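Local atomic coordinates of DNR protein (Pseudomonas aeruginosa, PDB entry 2Z69), a protein that probably acts as a DNA-binding transcription factor of the CRP family that senses nitric oxide in dissimilative nitrate respiration, the chain described here being its sensor domain. Residues B[55-66]-B[77-88]; B[7-15]-B[26-34]. One frame throughout, in Å; residues are numbered along the deposited sequence.

Contact 1: B[55-66]-B[77-88]; sequences AFYYLISGCVKI and ILEVTNERNTFA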
loop_
_atom_site.group_PDB
_atom_site.type_symbol
_atom_site.label_atom_id
_atom_site.label_comp_id
_atom_site.label_asym_id
_atom_site.label_seq_id
_atom_site.Cartn_x
_atom_site.Cartn_y
_atom_site.Cartn_z
ATOM N N ALA B 55 -12.671 -4.876 12.457
ATOM C CA ALA B 55 -13.398 -3.641 12.178
ATOM C C ALA B 55 -12.552 -2.411 12.444
ATOM O O ALA B 55 -11.630 -2.469 13.247
ATOM C CB ALA B 55 -14.649 -3.588 13.016
ATOM N N PHE B 56 -12.834 -1.315 11.744
ATOM C CA PHE B 56 -12.317 -0.009 12.151
ATOM C C PHE B 56 -13.502 0.901 12.508
ATOM O O PHE B 56 -14.652 0.511 12.297
ATOM C CB PHE B 56 -11.447 0.616 11.063
ATOM C CG PHE B 56 -12.190 0.986 9.829
ATOM C CD1 PHE B 56 -12.582 0.001 8.906
ATOM C CD2 PHE B 56 -12.458 2.324 9.539
ATOM C CE1 PHE B 56 -13.260 0.339 7.744
ATOM C CE2 PHE B 56 -13.149 2.680 8.377
ATOM C CZ PHE B 56 -13.535 1.692 7.470
ATOM N N TYR B 57 -13.195 2.090 13.033
ATOM C CA TYR B 57 -14.164 2.937 13.707
ATOM C C TYR B 57 -14.153 4.376 13.176
ATOM O O TYR B 57 -13.113 4.924 12.842
ATOM C CB TYR B 57 -13.898 2.940 15.207
ATOM C CG TYR B 57 -14.148 1.580 15.793
ATOM C CD1 TYR B 57 -13.193 0.560 15.693
ATOM C CD2 TYR B 57 -15.380 1.288 16.372
ATOM C CE1 TYR B 57 -13.475 -0.734 16.196
ATOM C CE2 TYR B 57 -15.666 0.026 16.841
ATOM C CZ TYR B 57 -14.708 -0.965 16.779
ATOM O OH TYR B 57 -15.047 -2.218 17.291
ATOM N N TYR B 58 -15.345 4.953 13.056
ATOM C CA TYR B 58 -15.468 6.393 12.926
ATOM C C TYR B 58 -16.025 6.935 14.242
ATOM O O TYR B 58 -17.043 6.436 14.751
ATOM C CB TYR B 58 -16.394 6.716 11.777
ATOM C CG TYR B 58 -16.656 8.180 11.581
ATOM C CD1 TYR B 58 -17.786 8.761 12.146
ATOM C CD2 TYR B 58 -15.784 8.975 10.850
ATOM C CE1 TYR B 58 -18.072 10.088 11.991
ATOM C CE2 TYR B 58 -16.067 10.351 10.661
ATOM C CZ TYR B 58 -17.221 10.878 11.250
ATOM O OH TYR B 58 -17.548 12.176 11.145
ATOM N N LEU B 59 -15.363 7.946 14.794
ATOM C CA LEU B 59 -15.786 8.532 16.074
ATOM C C LEU B 59 -16.782 9.672 15.819
ATOM O O LEU B 59 -16.415 10.776 15.396
ATOM C CB LEU B 59 -14.539 9.018 16.871
ATOM C CG LEU B 59 -14.664 9.500 18.312
ATOM C CD1 LEU B 59 -15.417 8.523 19.180
ATOM C CD2 LEU B 59 -13.271 9.798 18.884
ATOM N N ILE B 60 -18.060 9.399 16.074
ATOM C CA ILE B 60 -19.093 10.408 15.834
ATOM C C ILE B 60 -18.912 11.514 16.878
ATOM O O ILE B 60 -18.760 12.670 16.531
ATOM C CB ILE B 60 -20.525 9.823 15.884
ATOM C CG1 ILE B 60 -20.696 8.690 14.852
ATOM C CG2 ILE B 60 -21.581 10.930 15.710
ATOM C CD1 ILE B 60 -21.644 7.592 15.365
ATOM N N SER B 61 -18.861 11.131 18.158
ATOM C CA SER B 61 -18.798 12.127 19.234
ATOM C C SER B 61 -17.937 11.525 20.307
ATOM O O SER B 61 -17.926 10.295 20.491
ATOM C CB SER B 61 -20.203 12.428 19.783
ATOM O OG SER B 61 -20.762 11.274 20.422
ATOM N N GLY B 62 -17.208 12.373 21.022
ATOM C CA GLY B 62 -16.402 11.884 22.131
ATOM C C GLY B 62 -14.926 11.907 21.802
ATOM O O GLY B 62 -14.495 12.728 20.984
ATOM N N CYS B 63 -14.170 10.980 22.416
ATOM C CA CYS B 63 -12.696 11.009 22.395
ATOM C C CYS B 63 -12.125 9.664 22.863
ATOM O O CYS B 63 -12.520 9.138 23.892
ATOM C CB CYS B 63 -12.181 12.164 23.256
ATOM S SG CYS B 63 -10.363 12.365 23.350
ATOM N N VAL B 64 -11.202 9.097 22.086
ATOM C CA VAL B 64 -10.715 7.701 22.326
ATOM C C VAL B 64 -9.182 7.745 22.413
ATOM O O VAL B 64 -8.548 8.437 21.618
ATOM C CB VAL B 64 -11.168 6.789 21.179
ATOM C CG1 VAL B 64 -10.284 5.551 21.035
ATOM C CG2 VAL B 64 -12.669 6.403 21.367
ATOM N N LYS B 65 -8.590 7.096 23.418
ATOM C CA LYS B 65 -7.140 6.990 23.468
ATOM C C LYS B 65 -6.687 5.579 23.071
ATOM O O LYS B 65 -7.376 4.566 23.357
ATOM C CB LYS B 65 -6.576 7.384 24.841
ATOM C CG LYS B 65 -6.889 6.408 25.985
ATOM C CD LYS B 65 -5.966 6.659 27.173
ATOM C CE LYS B 65 -6.398 5.770 28.349
ATOM N NZ LYS B 65 -5.566 5.903 29.617
ATOM N N ILE B 66 -5.532 5.497 22.413
ATOM C CA ILE B 66 -5.046 4.201 21.913
ATOM C C ILE B 66 -3.632 3.933 22.451
ATOM O O ILE B 66 -2.752 4.748 22.279
ATOM C CB ILE B 66 -5.101 4.157 20.324
ATOM C CG1 ILE B 66 -6.542 4.463 19.852
ATOM C CG2 ILE B 66 -4.552 2.822 19.778
ATOM C CD1 ILE B 66 -6.782 4.233 18.433
ATOM N N ILE B 77 1.453 5.118 24.782
ATOM C CA ILE B 77 0.347 5.748 24.040
ATOM C C ILE B 77 0.653 5.892 22.541
ATOM O O ILE B 77 1.716 6.363 22.163
ATOM C CB ILE B 77 -0.071 7.128 24.674
ATOM C CG1 ILE B 77 -0.268 7.025 26.211
ATOM C CG2 ILE B 77 -1.299 7.735 23.953
ATOM C CD1 ILE B 77 -1.519 6.428 26.640
ATOM N N LEU B 78 -0.279 5.466 21.694
ATOM C CA LEU B 78 -0.127 5.578 20.225
ATOM C C LEU B 78 -0.746 6.883 19.707
ATOM O O LEU B 78 -0.097 7.641 18.967
ATOM C CB LEU B 78 -0.765 4.369 19.501
ATOM C CG LEU B 78 -0.011 3.026 19.543
ATOM C CD1 LEU B 78 -0.113 2.384 20.907
ATOM C CD2 LEU B 78 -0.542 2.076 18.523
ATOM N N GLU B 79 -1.997 7.146 20.113
ATOM C CA GLU B 79 -2.700 8.335 19.657
ATOM C C GLU B 79 -3.906 8.642 20.534
ATOM O O GLU B 79 -4.411 7.780 21.250
ATOM C CB GLU B 79 -3.135 8.156 18.200
ATOM C CG GLU B 79 -3.757 6.781 17.946
ATOM C CD GLU B 79 -3.878 6.409 16.451
ATOM O OE1 GLU B 79 -4.275 7.286 15.629
ATOM O OE2 GLU B 79 -3.594 5.232 16.103
ATOM N N VAL B 80 -4.348 9.891 20.480
ATOM C CA VAL B 80 -5.619 10.297 21.040
ATOM C C VAL B 80 -6.465 10.752 19.847
ATOM O O VAL B 80 -6.046 11.639 19.094
ATOM C CB VAL B 80 -5.452 11.425 22.070
ATOM C CG1 VAL B 80 -6.829 11.904 22.565
ATOM C CG2 VAL B 80 -4.552 10.938 23.252
ATOM N N THR B 81 -7.617 10.107 19.641
ATOM C CA THR B 81 -8.479 10.425 18.494
ATOM C C THR B 81 -9.620 11.376 18.879
ATOM O O THR B 81 -10.346 11.131 19.838
ATOM C CB THR B 81 -9.066 9.148 17.881
ATOM O OG1 THR B 81 -8.003 8.206 17.607
ATOM C CG2 THR B 81 -9.829 9.463 16.593
ATOM N N ASN B 82 -9.777 12.445 18.110
ATOM C CA ASN B 82 -10.853 13.432 18.305
ATOM C C ASN B 82 -12.078 13.084 17.468
ATOM O O ASN B 82 -11.964 12.326 16.482
ATOM C CB ASN B 82 -10.338 14.837 17.937
ATOM C CG ASN B 82 -9.139 15.256 18.796
ATOM O OD1 ASN B 82 -9.190 15.204 20.024
ATOM N ND2 ASN B 82 -8.051 15.635 18.144
ATOM N N GLU B 83 -13.240 13.630 17.836
ATOM C CA GLU B 83 -14.458 13.337 17.071
ATOM C C GLU B 83 -14.309 13.636 15.578
ATOM O O GLU B 83 -13.433 14.420 15.173
ATOM C CB GLU B 83 -15.734 13.986 17.682
ATOM C CG GLU B 83 -15.808 15.483 17.782
ATOM C CD GLU B 83 -16.976 15.922 18.703
ATOM O OE1 GLU B 83 -17.327 15.169 19.665
ATOM O OE2 GLU B 83 -17.531 17.014 18.481
ATOM N N ARG B 84 -15.146 12.979 14.773
ATOM C CA ARG B 84 -15.135 13.093 13.300
ATOM C C ARG B 84 -13.800 12.609 12.670
ATOM O O ARG B 84 -13.369 13.106 11.625
ATOM C CB ARG B 84 -15.520 14.503 12.852
ATOM C CG ARG B 84 -16.901 14.967 13.348
ATOM C CD ARG B 84 -17.348 16.314 12.685
ATOM N NE ARG B 84 -16.529 17.459 13.107
ATOM C CZ ARG B 84 -16.598 18.053 14.303
ATOM N NH1 ARG B 84 -17.454 17.636 15.236
ATOM N NH2 ARG B 84 -15.795 19.068 14.577
ATOM N N ASN B 85 -13.158 11.643 13.336
ATOM C CA ASN B 85 -11.947 11.008 12.832
ATOM C C ASN B 85 -12.074 9.528 12.949
ATOM O O ASN B 85 -12.920 9.069 13.686
ATOM C CB ASN B 85 -10.750 11.428 13.647
ATOM C CG ASN B 85 -10.277 12.771 13.269
ATOM O OD1 ASN B 85 -9.620 12.928 12.257
ATOM N ND2 ASN B 85 -10.617 13.766 14.066
ATOM N N THR B 86 -11.261 8.800 12.182
ATOM C CA THR B 86 -11.310 7.330 12.144
ATOM C C THR B 86 -10.113 6.822 12.885
ATOM O O THR B 86 -9.179 7.557 13.099
ATOM C CB THR B 86 -11.276 6.733 10.701
ATOM O OG1 THR B 86 -10.176 7.304 9.958
ATOM C CG2 THR B 86 -12.604 7.014 9.969
ATOM N N PHE B 87 -10.166 5.558 13.289
ATOM C CA PHE B 87 -9.027 4.895 13.861
ATOM C C PHE B 87 -9.097 3.398 13.602
ATOM O O PHE B 87 -10.166 2.855 13.330
ATOM C CB PHE B 87 -8.863 5.240 15.370
ATOM C CG PHE B 87 -10.039 4.836 16.253
ATOM C CD1 PHE B 87 -11.087 5.735 16.508
ATOM C CD2 PHE B 87 -10.030 3.615 16.903
ATOM C CE1 PHE B 87 -12.117 5.389 17.368
ATOM C CE2 PHE B 87 -11.043 3.251 17.757
ATOM C CZ PHE B 87 -12.091 4.120 17.994
ATOM N N ALA B 88 -7.940 2.744 13.656
ATOM C CA ALA B 88 -7.828 1.300 13.421
ATOM C C ALA B 88 -7.934 0.842 11.951
ATOM O O ALA B 88 -7.915 -0.362 11.683
ATOM C CB ALA B 88 -8.831 0.508 14.344
HETATM O O HOH W 1 -13.464 15.172 20.154
#
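The ring of Phe87 is clamped between two aliphatic groups: CB of Tyr57 lies 3.5 Å above one face, and a methyl of Val64 covers the opposite face, with CG1 3.8 Å from Phe87 CZ. At the ring edge sits CB of Leu59, while Ile66 CD1 approaches obliquely, 3.6 Å from Phe87 CD2. The Tyr57 ring is nearly parallel to that of Phe87 (14°), yet slid so far aside that the two barely overlap. Tyr58 receives Thr86 CG2 at its edge; with CG anti to the backbone N (chi1 177°), its side chain runs alongside that of Arg84, and the hydroxyl ends beside Arg84 CA and CB. This is the antiparallel beta-roll of a cyclic nucleotide-binding domain. Strand 55-59 pairs with 86-87 in one sheet, and beyond a corner at Ile60 strand 63-66 pairs with 77-82 in the other. Tyr57 and Phe87 exchange both backbone bonds, as do Val64 and Thr81. A classic bulge at Leu78 and Glu79 lets both face Ile66, whose O accepts from Leu78 N and, weakly, from Glu79 N. Near the corner, Gly62 N donates to the anti lone pair of Glu83 OE1 (3.1 Å), and a water links Gly62 O with Glu83 N.

Contact 2: B[7-15]-B[26-34]; sequences QRVHQQLLQ and VQLQELLAS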
loop_
_atom_site.group_PDB
_atom_site.type_symbol
_atom_site.label_atom_id
_atom_site.label_comp_id
_atom_site.label_asym_id
_atom_site.label_seq_id
_atom_site.Cartn_x
_atom_site.Cartn_y
_atom_site.Cartn_z
ATOM N N GLN B 7 -30.005 8.275 7.116
ATOM C CA GLN B 7 -29.010 7.853 6.135
ATOM C C GLN B 7 -28.422 9.064 5.406
ATOM O O GLN B 7 -27.219 9.098 5.144
ATOM C CB GLN B 7 -29.575 6.810 5.162
ATOM C CG GLN B 7 -30.711 7.289 4.282
ATOM C CD GLN B 7 -30.716 6.609 2.933
ATOM O OE1 GLN B 7 -30.742 7.271 1.896
ATOM N NE2 GLN B 7 -30.674 5.280 2.935
ATOM N N ARG B 8 -29.268 10.058 5.119
ATOM C CA ARG B 8 -28.829 11.331 4.537
ATOM C C ARG B 8 -27.784 12.028 5.411
ATOM O O ARG B 8 -26.658 12.267 4.965
ATOM C CB ARG B 8 -30.027 12.253 4.277
ATOM N N VAL B 9 -28.146 12.326 6.660
ATOM C CA VAL B 9 -27.220 12.975 7.610
ATOM C C VAL B 9 -25.902 12.198 7.839
ATOM O O VAL B 9 -24.837 12.813 7.928
ATOM C CB VAL B 9 -27.931 13.434 8.948
ATOM C CG1 VAL B 9 -29.109 12.525 9.313
ATOM C CG2 VAL B 9 -26.938 13.561 10.123
ATOM N N HIS B 10 -25.959 10.870 7.911
ATOM C CA HIS B 10 -24.724 10.088 8.111
ATOM C C HIS B 10 -23.858 10.051 6.849
ATOM O O HIS B 10 -22.644 10.213 6.928
ATOM C CB HIS B 10 -24.997 8.669 8.605
ATOM C CG HIS B 10 -25.759 8.597 9.891
ATOM N ND1 HIS B 10 -26.426 7.458 10.287
ATOM C CD2 HIS B 10 -25.982 9.520 10.860
ATOM C CE1 HIS B 10 -27.023 7.680 11.444
ATOM N NE2 HIS B 10 -26.769 8.923 11.814
ATOM N N GLN B 11 -24.478 9.845 5.683
ATOM C CA GLN B 11 -23.744 9.989 4.422
ATOM C C GLN B 11 -23.035 11.348 4.408
ATOM O O GLN B 11 -21.847 11.418 4.122
ATOM C CB GLN B 11 -24.649 9.803 3.189
ATOM C CG GLN B 11 -24.698 8.350 2.644
ATOM C CD GLN B 11 -26.093 7.685 2.689
ATOM O OE1 GLN B 11 -26.347 6.784 3.500
ATOM N NE2 GLN B 11 -26.987 8.120 1.802
ATOM N N GLN B 12 -23.757 12.402 4.791
ATOM C CA GLN B 12 -23.247 13.778 4.806
ATOM C C GLN B 12 -21.957 14.017 5.608
ATOM O O GLN B 12 -21.023 14.639 5.091
ATOM C CB GLN B 12 -24.344 14.731 5.278
ATOM C CG GLN B 12 -24.029 16.208 5.077
ATOM C CD GLN B 12 -25.281 17.055 4.978
ATOM O OE1 GLN B 12 -26.237 16.692 4.286
ATOM N NE2 GLN B 12 -25.280 18.197 5.658
ATOM N N LEU B 13 -21.896 13.538 6.854
ATOM C CA LEU B 13 -20.694 13.747 7.691
ATOM C C LEU B 13 -19.539 12.807 7.305
ATOM O O LEU B 13 -18.374 13.193 7.328
ATOM C CB LEU B 13 -21.020 13.733 9.204
ATOM C CG LEU B 13 -20.967 12.505 10.124
ATOM C CD1 LEU B 13 -21.030 12.925 11.587
ATOM C CD2 LEU B 13 -22.065 11.507 9.823
ATOM N N LEU B 14 -19.877 11.593 6.894
ATOM C CA LEU B 14 -18.883 10.625 6.445
ATOM C C LEU B 14 -18.218 10.963 5.132
ATOM O O LEU B 14 -17.055 10.589 4.918
ATOM C CB LEU B 14 -19.504 9.241 6.331
ATOM C CG LEU B 14 -19.830 8.651 7.689
ATOM C CD1 LEU B 14 -20.434 7.273 7.502
ATOM C CD2 LEU B 14 -18.542 8.553 8.478
ATOM N N GLN B 15 -18.955 11.632 4.236
ATOM C CA GLN B 15 -18.459 11.881 2.893
ATOM C C GLN B 15 -17.300 12.885 2.914
ATOM O O GLN B 15 -16.486 12.923 1.993
ATOM C CB GLN B 15 -19.602 12.327 1.956
ATOM C CG GLN B 15 -19.273 12.223 0.476
ATOM C CD GLN B 15 -19.286 10.788 -0.070
ATOM O OE1 GLN B 15 -20.341 10.259 -0.442
ATOM N NE2 GLN B 15 -18.105 10.174 -0.163
ATOM N N VAL B 26 -23.807 5.429 -3.530
ATOM C CA VAL B 26 -24.270 4.039 -3.478
ATOM C C VAL B 26 -23.387 3.191 -2.557
ATOM O O VAL B 26 -23.890 2.508 -1.666
ATOM C CB VAL B 26 -24.327 3.396 -4.895
ATOM C CG1 VAL B 26 -25.010 2.024 -4.841
ATOM C CG2 VAL B 26 -25.047 4.309 -5.864
ATOM N N GLN B 27 -22.076 3.255 -2.778
ATOM C CA GLN B 27 -21.090 2.493 -1.997
ATOM C C GLN B 27 -21.088 2.871 -0.528
ATOM O O GLN B 27 -20.948 2.006 0.334
ATOM C CB GLN B 27 -19.685 2.653 -2.597
ATOM C CG GLN B 27 -19.502 1.873 -3.917
ATOM C CD GLN B 27 -18.257 2.277 -4.689
ATOM O OE1 GLN B 27 -17.646 3.312 -4.423
ATOM N NE2 GLN B 27 -17.886 1.464 -5.670
ATOM N N LEU B 28 -21.260 4.163 -0.256
ATOM C CA LEU B 28 -21.298 4.692 1.106
ATOM C C LEU B 28 -22.507 4.156 1.876
ATOM O O LEU B 28 -22.378 3.721 3.025
ATOM C CB LEU B 28 -21.298 6.227 1.081
ATOM C CG LEU B 28 -20.969 6.964 2.374
ATOM C CD1 LEU B 28 -19.837 6.285 3.165
ATOM C CD2 LEU B 28 -20.618 8.397 2.067
ATOM N N GLN B 29 -23.668 4.186 1.223
ATOM C CA GLN B 29 -24.913 3.634 1.740
ATOM C C GLN B 29 -24.723 2.170 2.134
ATOM O O GLN B 29 -25.131 1.758 3.209
ATOM C CB GLN B 29 -26.018 3.785 0.665
ATOM C CG GLN B 29 -27.453 3.440 1.091
ATOM C CD GLN B 29 -28.417 3.231 -0.104
ATOM O OE1 GLN B 29 -28.291 2.269 -0.873
ATOM N NE2 GLN B 29 -29.390 4.127 -0.239
ATOM N N GLU B 30 -24.084 1.392 1.263
ATOM C CA GLU B 30 -23.884 -0.042 1.491
ATOM C C GLU B 30 -22.968 -0.303 2.695
ATOM O O GLU B 30 -23.178 -1.248 3.459
ATOM C CB GLU B 30 -23.345 -0.717 0.223
ATOM C CG GLU B 30 -23.302 -2.252 0.287
ATOM C CD GLU B 30 -22.910 -2.923 -1.030
ATOM O OE1 GLU B 30 -22.926 -2.262 -2.095
ATOM O OE2 GLU B 30 -22.596 -4.134 -1.003
ATOM N N LEU B 31 -21.972 0.566 2.858
ATOM C CA LEU B 31 -21.022 0.510 3.973
ATOM C C LEU B 31 -21.699 0.812 5.310
ATOM O O LEU B 31 -21.525 0.057 6.278
ATOM C CB LEU B 31 -19.846 1.476 3.715
ATOM C CG LEU B 31 -18.627 1.468 4.643
ATOM C CD1 LEU B 31 -18.043 0.060 4.819
ATOM C CD2 LEU B 31 -17.572 2.425 4.131
ATOM N N LEU B 32 -22.454 1.916 5.346
ATOM C CA LEU B 32 -23.348 2.234 6.473
ATOM C C LEU B 32 -24.337 1.123 6.822
ATOM O O LEU B 32 -24.570 0.847 7.992
ATOM C CB LEU B 32 -24.111 3.545 6.232
ATOM C CG LEU B 32 -23.296 4.813 6.491
ATOM C CD1 LEU B 32 -23.910 5.983 5.767
ATOM C CD2 LEU B 32 -23.188 5.089 7.993
ATOM N N ALA B 33 -24.907 0.494 5.803
ATOM C CA ALA B 33 -25.889 -0.576 6.005
ATOM C C ALA B 33 -25.333 -1.766 6.813
ATOM O O ALA B 33 -26.060 -2.390 7.596
ATOM C CB ALA B 33 -26.459 -1.042 4.644
ATOM N N SER B 34 -24.050 -2.064 6.629
ATOM C CA SER B 34 -23.388 -3.147 7.367
ATOM C C SER B 34 -22.657 -2.680 8.646
ATOM O O SER B 34 -22.068 -3.496 9.372
ATOM C CB SER B 34 -22.401 -3.878 6.455
ATOM O OG SER B 34 -21.911 -5.053 7.081
#
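Leu14 and Leu32 reach for each other tip to tip, Leu14 CD1 meeting Leu32 CD2 at 3.5 Å. The other methyl of Leu32, CD1, turns to the flank of Gln11, whose side chain it crosses at a slant, lying 4.0 Å from Gln11 CG; both methyls also rest near CB of His10. Against Leu28 the same glutamine runs in the opposite direction, the two sliding past one another with Gln11 CG 4.0 Å from Leu28 CG. A bend at chi2 (118°) turns the end of the Gln11 chain toward helix 26-33, although the placing of its amide oxygen is doubtful, since OE1 lies close to another acceptor, Gln7 O. The arrangement is a pair of N-terminal helices of the sensor domain, 7-14 and 26-33, crossing steeply at 109° with their axes 10.3 Å apart, packed against strand 109-115: Phe114 packs on Leu14, and Phe112 on Leu32. Gln15 closes one end, its amide folded by chi2 onto Leu28, with Gln15 CD 3.5 Å from Leu28 CD2; the amide nitrogen is held by Leu23 O. At the other end Gln7 and Gln29 lie with amide planes 52° apart, their NE2 atoms 3.6 Å from each other without bonding.

How the contacts relate
Contact 1 lies nearer the middle of the chain, its centre about 8 Å from that of the chain, with a buried apolar side and a partly exposed outer edge, whereas contact 2 sits at the periphery, about 16 Å out. The first draws on backbone hydrogen bonding as well as an aromatic-aliphatic core; the second relies on side-chain packing alone, with leucines inside and glutamines toward the rim. They share no element, but strand 55-59 bears directly on helix 7-14: the Tyr58 ring packs on Leu14 and its hydroxyl on Leu13. At its 77-79 end contact 1 meets the second subunit: Glu79 OE2 accepts a hydrogen bond from the backbone N of Leu151 of that subunit, while contact 2 remains within its own chain.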